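Local coordinates for protein 2'-deoxycytidine 5'-triphosphate deaminase (Agrobacterium tumefaciens, PDB 2R9Q) that probably catalyses the hydrolytic deamination of dCTP to dUTP, supplying the precursor of thymidylate, at residues A234-V238 / L239-E243; V227-V230 / D231-A234. All blocks are in the same frame, centred on the assembly; numbering follows the deposited sequence.

Contact 1 and contact 2 occupy one continuous run of chain that leaves the short strand 228-229 and enters strand 242-246, and they share Ala-234. Contact 2 lies at the surface and is polar, a turn closed by carboxylates and lysine ammonium groups. Contact 1 is partly buried: two aromatic side chains, Phe-241 and Trp-242, fold back over a turn, while Asp-237 and Asp-240 form a close acidic pair. The two meet through His-236, whose CE1 lies 3.3 Å from Asp-229 N, and through Phe-241, whose CE1 touches Val-228 CG2 at 3.4 Å. The connection thus links a three-stranded mixed sheet to a five-stranded antiparallel one.

Contact 1. Residues A234-V238 / L239-E243; sequences AQHDV and LDFWE
The ring of Phe-241 lies against His-236, bringing its CE2 corner to 3.5 Å from His-236 CB and, with CZ, reaching CD2 of the imidazole. The two ring planes stand at 86° and meet obliquely, as neither a stack nor an edge-to-face pair. Phe-241 is put there by its first torsion (chi1 -67°), which sets CG anti to its own carbonyl carbon and turns the ring back over the preceding residues. On the same side of the ring's outline, Asp-237 O sits in the ring plane at the edge, 3.4 Å from CD2. His-236 is steadied from its other end, where ND1 bonds to Lys-233 O. Beneath these side chains the backbone makes a type I beta turn, residues 238 to 241, that leads into strand 242-246, within this chain an outermost strand of a five-stranded antiparallel sheet in the C-terminal family region. Val-238 O is gripped twice: Phe-241 N comes from above the carbonyl plane at 3.2 Å, whereas Trp-242 N, at 3.0 Å, lies nearly in line with the C=O bond. The indole follows the same carbonyl, with its CE3 edge beside Val-238 O and CA, while Phe-241 CB covers one face near the rim. Phe-153 meets this indole edge-to-face. Across the start of the turn, Asp-237 OD1 and Asp-240 OD2 approach to 3.0 Å with their carboxylate planes 77° apart; since both are acceptors, so close a pair could raise the proton affinity of one of them.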
loop_
_atom_site.group_PDB
_atom_site.type_symbol
_atom_site.label_atom_id
_atom_site.label_comp_id
_atom_site.label_asym_id
_atom_site.label_seq_id
_atom_site.Cartn_x
_atom_site.Cartn_y
_atom_site.Cartn_z
ATOM N N ALA B 234 3.745 -24.019 15.764
ATOM C CA ALA B 234 4.988 -24.799 15.520
ATOM C C ALA B 234 4.984 -25.730 14.292
ATOM O O ALA B 234 6.010 -26.351 14.019
ATOM C CB ALA B 234 5.393 -25.612 16.776
ATOM N N GLN B 235 3.865 -25.847 13.577
ATOM C CA GLN B 235 3.767 -26.691 12.380
ATOM C C GLN B 235 4.212 -25.960 11.118
ATOM O O GLN B 235 4.357 -26.570 10.057
ATOM C CB GLN B 235 2.324 -27.175 12.184
ATOM C CG GLN B 235 1.760 -28.054 13.328
ATOM N N HIS B 236 4.424 -24.653 11.236
ATOM C CA HIS B 236 4.730 -23.790 10.114
ATOM C C HIS B 236 6.252 -23.568 10.012
ATOM O O HIS B 236 6.888 -23.171 10.992
ATOM C CB HIS B 236 4.005 -22.445 10.309
ATOM C CG HIS B 236 2.508 -22.561 10.342
ATOM N ND1 HIS B 236 1.788 -22.620 11.518
ATOM C CD2 HIS B 236 1.595 -22.627 9.341
ATOM C CE1 HIS B 236 0.502 -22.732 11.237
ATOM N NE2 HIS B 236 0.357 -22.733 9.925
ATOM N N ASP B 237 6.834 -23.819 8.838
ATOM C CA ASP B 237 8.248 -23.540 8.623
ATOM C C ASP B 237 8.527 -22.058 8.823
ATOM O O ASP B 237 7.771 -21.202 8.347
ATOM C CB ASP B 237 8.700 -23.911 7.209
ATOM C CG ASP B 237 7.842 -24.971 6.581
ATOM O OD1 ASP B 237 6.694 -24.620 6.198
ATOM O OD2 ASP B 237 8.312 -26.130 6.477
ATOM N N VAL B 238 9.630 -21.761 9.497
ATOM C CA VAL B 238 10.045 -20.378 9.716
ATOM C C VAL B 238 10.273 -19.581 8.410
ATOM O O VAL B 238 9.739 -18.483 8.268
ATOM C CB VAL B 238 11.237 -20.268 10.710
ATOM C CG1 VAL B 238 10.790 -20.757 12.080
ATOM C CG2 VAL B 238 12.468 -21.052 10.227
ATOM N N LEU B 239 10.996 -20.160 7.457
ATOM C CA LEU B 239 11.388 -19.454 6.235
ATOM C C LEU B 239 10.284 -19.138 5.226
ATOM O O LEU B 239 10.534 -18.416 4.259
ATOM C CB LEU B 239 12.517 -20.211 5.503
ATOM C CG LEU B 239 13.982 -19.799 5.724
ATOM C CD1 LEU B 239 14.203 -18.623 6.726
ATOM C CD2 LEU B 239 14.791 -21.016 6.115
ATOM N N ASP B 240 9.068 -19.624 5.418
ATOM C CA ASP B 240 8.034 -19.177 4.507
ATOM C C ASP B 240 6.997 -18.216 5.121
ATOM O O ASP B 240 5.967 -17.943 4.497
ATOM C CB ASP B 240 7.463 -20.332 3.662
ATOM C CG ASP B 240 6.837 -21.403 4.473
ATOM O OD1 ASP B 240 6.142 -21.049 5.461
ATOM O OD2 ASP B 240 7.041 -22.585 4.089
ATOM N N PHE B 241 7.343 -17.671 6.302
ATOM C CA PHE B 241 6.619 -16.578 6.964
ATOM C C PHE B 241 7.484 -15.398 7.394
ATOM O O PHE B 241 7.035 -14.257 7.399
ATOM C CB PHE B 241 5.884 -17.108 8.188
ATOM C CG PHE B 241 4.790 -18.038 7.844
ATOM C CD1 PHE B 241 3.589 -17.542 7.368
ATOM C CD2 PHE B 241 4.958 -19.421 7.963
ATOM C CE1 PHE B 241 2.568 -18.383 7.027
ATOM C CE2 PHE B 241 3.933 -20.282 7.600
ATOM C CZ PHE B 241 2.732 -19.761 7.135
ATOM N N TRP B 242 8.716 -15.691 7.788
ATOM C CA TRP B 242 9.622 -14.692 8.329
ATOM C C TRP B 242 10.878 -14.671 7.475
ATOM O O TRP B 242 11.256 -15.699 6.937
ATOM C CB TRP B 242 9.923 -15.017 9.782
ATOM C CG TRP B 242 8.728 -14.951 10.727
ATOM C CD1 TRP B 242 8.210 -13.829 11.314
ATOM C CD2 TRP B 242 7.923 -16.046 11.185
ATOM N NE1 TRP B 242 7.139 -14.149 12.101
ATOM C CE2 TRP B 242 6.941 -15.506 12.052
ATOM C CE3 TRP B 242 7.949 -17.441 10.968
ATOM C CZ2 TRP B 242 5.979 -16.321 12.711
ATOM C CZ3 TRP B 242 6.991 -18.258 11.598
ATOM C CH2 TRP B 242 6.010 -17.688 12.464
ATOM N N GLU B 243 11.465 -13.496 7.301
ATOM C CA GLU B 243 12.747 -13.341 6.641
ATOM C C GLU B 243 13.758 -13.005 7.711
ATOM O O GLU B 243 13.597 -11.984 8.379
ATOM C CB GLU B 243 12.787 -12.177 5.652
ATOM C CG GLU B 243 11.776 -12.216 4.555
ATOM C CD GLU B 243 11.729 -10.928 3.747
ATOM O OE1 GLU B 243 12.375 -9.923 4.169
ATOM O OE2 GLU B 243 11.041 -10.924 2.694
#

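Contact 2. Residues V227-V230 / D231-A234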
loop_
_atom_site.group_PDB
_atom_site.type_symbol
_atom_site.label_atom_id
_atom_site.label_comp_id
_atom_site.label_asym_id
_atom_site.label_seq_id
_atom_site.Cartn_x
_atom_site.Cartn_y
_atom_site.Cartn_z
ATOM N N VAL B 227 -1.894 -19.353 5.217
ATOM C CA VAL B 227 -2.639 -18.927 6.389
ATOM C C VAL B 227 -1.953 -19.529 7.610
ATOM O O VAL B 227 -1.438 -20.612 7.519
ATOM C CB VAL B 227 -4.142 -19.328 6.307
ATOM C CG1 VAL B 227 -4.772 -18.728 5.079
ATOM C CG2 VAL B 227 -4.296 -20.850 6.298
ATOM N N VAL B 228 -1.894 -18.807 8.722
ATOM C CA VAL B 228 -1.325 -19.357 9.922
ATOM C C VAL B 228 -2.397 -19.865 10.856
ATOM O O VAL B 228 -3.196 -19.082 11.312
ATOM C CB VAL B 228 -0.451 -18.361 10.703
ATOM C CG1 VAL B 228 0.096 -19.054 11.962
ATOM C CG2 VAL B 228 0.662 -17.857 9.849
ATOM N N ASP B 229 -2.393 -21.176 11.127
ATOM C CA ASP B 229 -3.211 -21.767 12.189
ATOM C C ASP B 229 -2.616 -21.420 13.562
ATOM O O ASP B 229 -1.522 -21.849 13.914
ATOM C CB ASP B 229 -3.363 -23.288 12.008
ATOM C CG ASP B 229 -4.559 -23.874 12.777
ATOM O OD1 ASP B 229 -4.799 -23.474 13.939
ATOM O OD2 ASP B 229 -5.254 -24.763 12.222
ATOM N N VAL B 230 -3.368 -20.619 14.309
ATOM C CA VAL B 230 -2.961 -20.095 15.602
ATOM C C VAL B 230 -2.951 -21.159 16.701
ATOM O O VAL B 230 -2.327 -20.980 17.740
ATOM C CB VAL B 230 -3.845 -18.872 16.034
ATOM C CG1 VAL B 230 -3.859 -17.808 14.916
ATOM C CG2 VAL B 230 -5.265 -19.302 16.471
ATOM N N ASP B 231 -3.651 -22.265 16.455
ATOM C CA ASP B 231 -3.579 -23.456 17.324
ATOM C C ASP B 231 -2.359 -24.356 17.040
ATOM O O ASP B 231 -1.949 -25.074 17.894
ATOM C CB ASP B 231 -4.874 -24.261 17.256
ATOM C CG ASP B 231 -6.103 -23.460 17.682
ATOM O OD1 ASP B 231 -5.967 -22.315 18.145
ATOM O OD2 ASP B 231 -7.235 -23.977 17.550
ATOM N N LYS B 232 -1.768 -24.280 15.861
ATOM C CA LYS B 232 -0.679 -25.164 15.474
ATOM C C LYS B 232 0.476 -24.325 14.960
ATOM O O LYS B 232 0.925 -24.526 13.860
ATOM C CB LYS B 232 -1.113 -26.131 14.350
ATOM C CG LYS B 232 -2.570 -26.504 14.253
ATOM C CD LYS B 232 -3.030 -27.439 15.353
ATOM C CE LYS B 232 -4.208 -28.316 14.866
ATOM N NZ LYS B 232 -5.277 -27.505 14.139
ATOM N N LYS B 233 0.958 -23.375 15.747
ATOM C CA LYS B 233 1.949 -22.413 15.230
ATOM C C LYS B 233 3.330 -23.057 14.944
ATOM O O LYS B 233 3.975 -22.703 13.969
ATOM C CB LYS B 233 2.084 -21.184 16.139
ATOM C CG LYS B 233 0.821 -20.396 16.364
ATOM C CD LYS B 233 1.105 -19.171 17.229
ATOM C CE LYS B 233 -0.154 -18.569 17.783
ATOM N NZ LYS B 233 -0.737 -19.330 18.923
ATOM N N ALA B 234 3.745 -24.019 15.764
ATOM C CA ALA B 234 4.988 -24.799 15.520
ATOM C C ALA B 234 4.984 -25.730 14.292
ATOM O O ALA B 234 6.010 -26.351 14.019
ATOM C CB ALA B 234 5.393 -25.612 16.776
HETATM O O HOH W 1 0.180 -22.982 18.634
#
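Asp-229 reaches forward over the turn with both carboxylate oxygens. OD1 offers its anti lone pair to Asp-231 N at 3.0 Å, and OD2 forms a weak, 3.3 Å salt bridge with Lys-232 NZ. Lys-232 CG rests 3.6 Å from Asp-229 CG, and bends at chi2 and chi4 curl the ammonium group back to the acid. Meanwhile Asp-229 O accepts from Lys-232 N at 3.1 Å, from well above the carbonyl plane. Lys-233 works on the next carbonyl: extended through chi2 and chi3, it turns at chi4 (76°) and delivers NZ to Val-230 O at 2.6 Å, in the carbonyl plane and on a lone pair. A water that accepts from Lys-233 N at 3.0 Å also gives weak bonds to Val-230 O and Asp-231 O, tying these three backbone atoms together. In the next shell, Arg-158 NH1 bridges Asp-229 OD1 and Asp-231 OD2, probably offsetting the mutual repulsion of the two acids, and Ser-161 OG bonds to Asp-231 OD1. Val-230 packs on Ile-155 and Val-157 of strand 155-157, the parallel neighbour of strand 228-229. The arrangement is an Asx turn, Asp-229 to Asp-231, laid over a type I beta turn, Asp-229 to Lys-232, that follows strand 228-229.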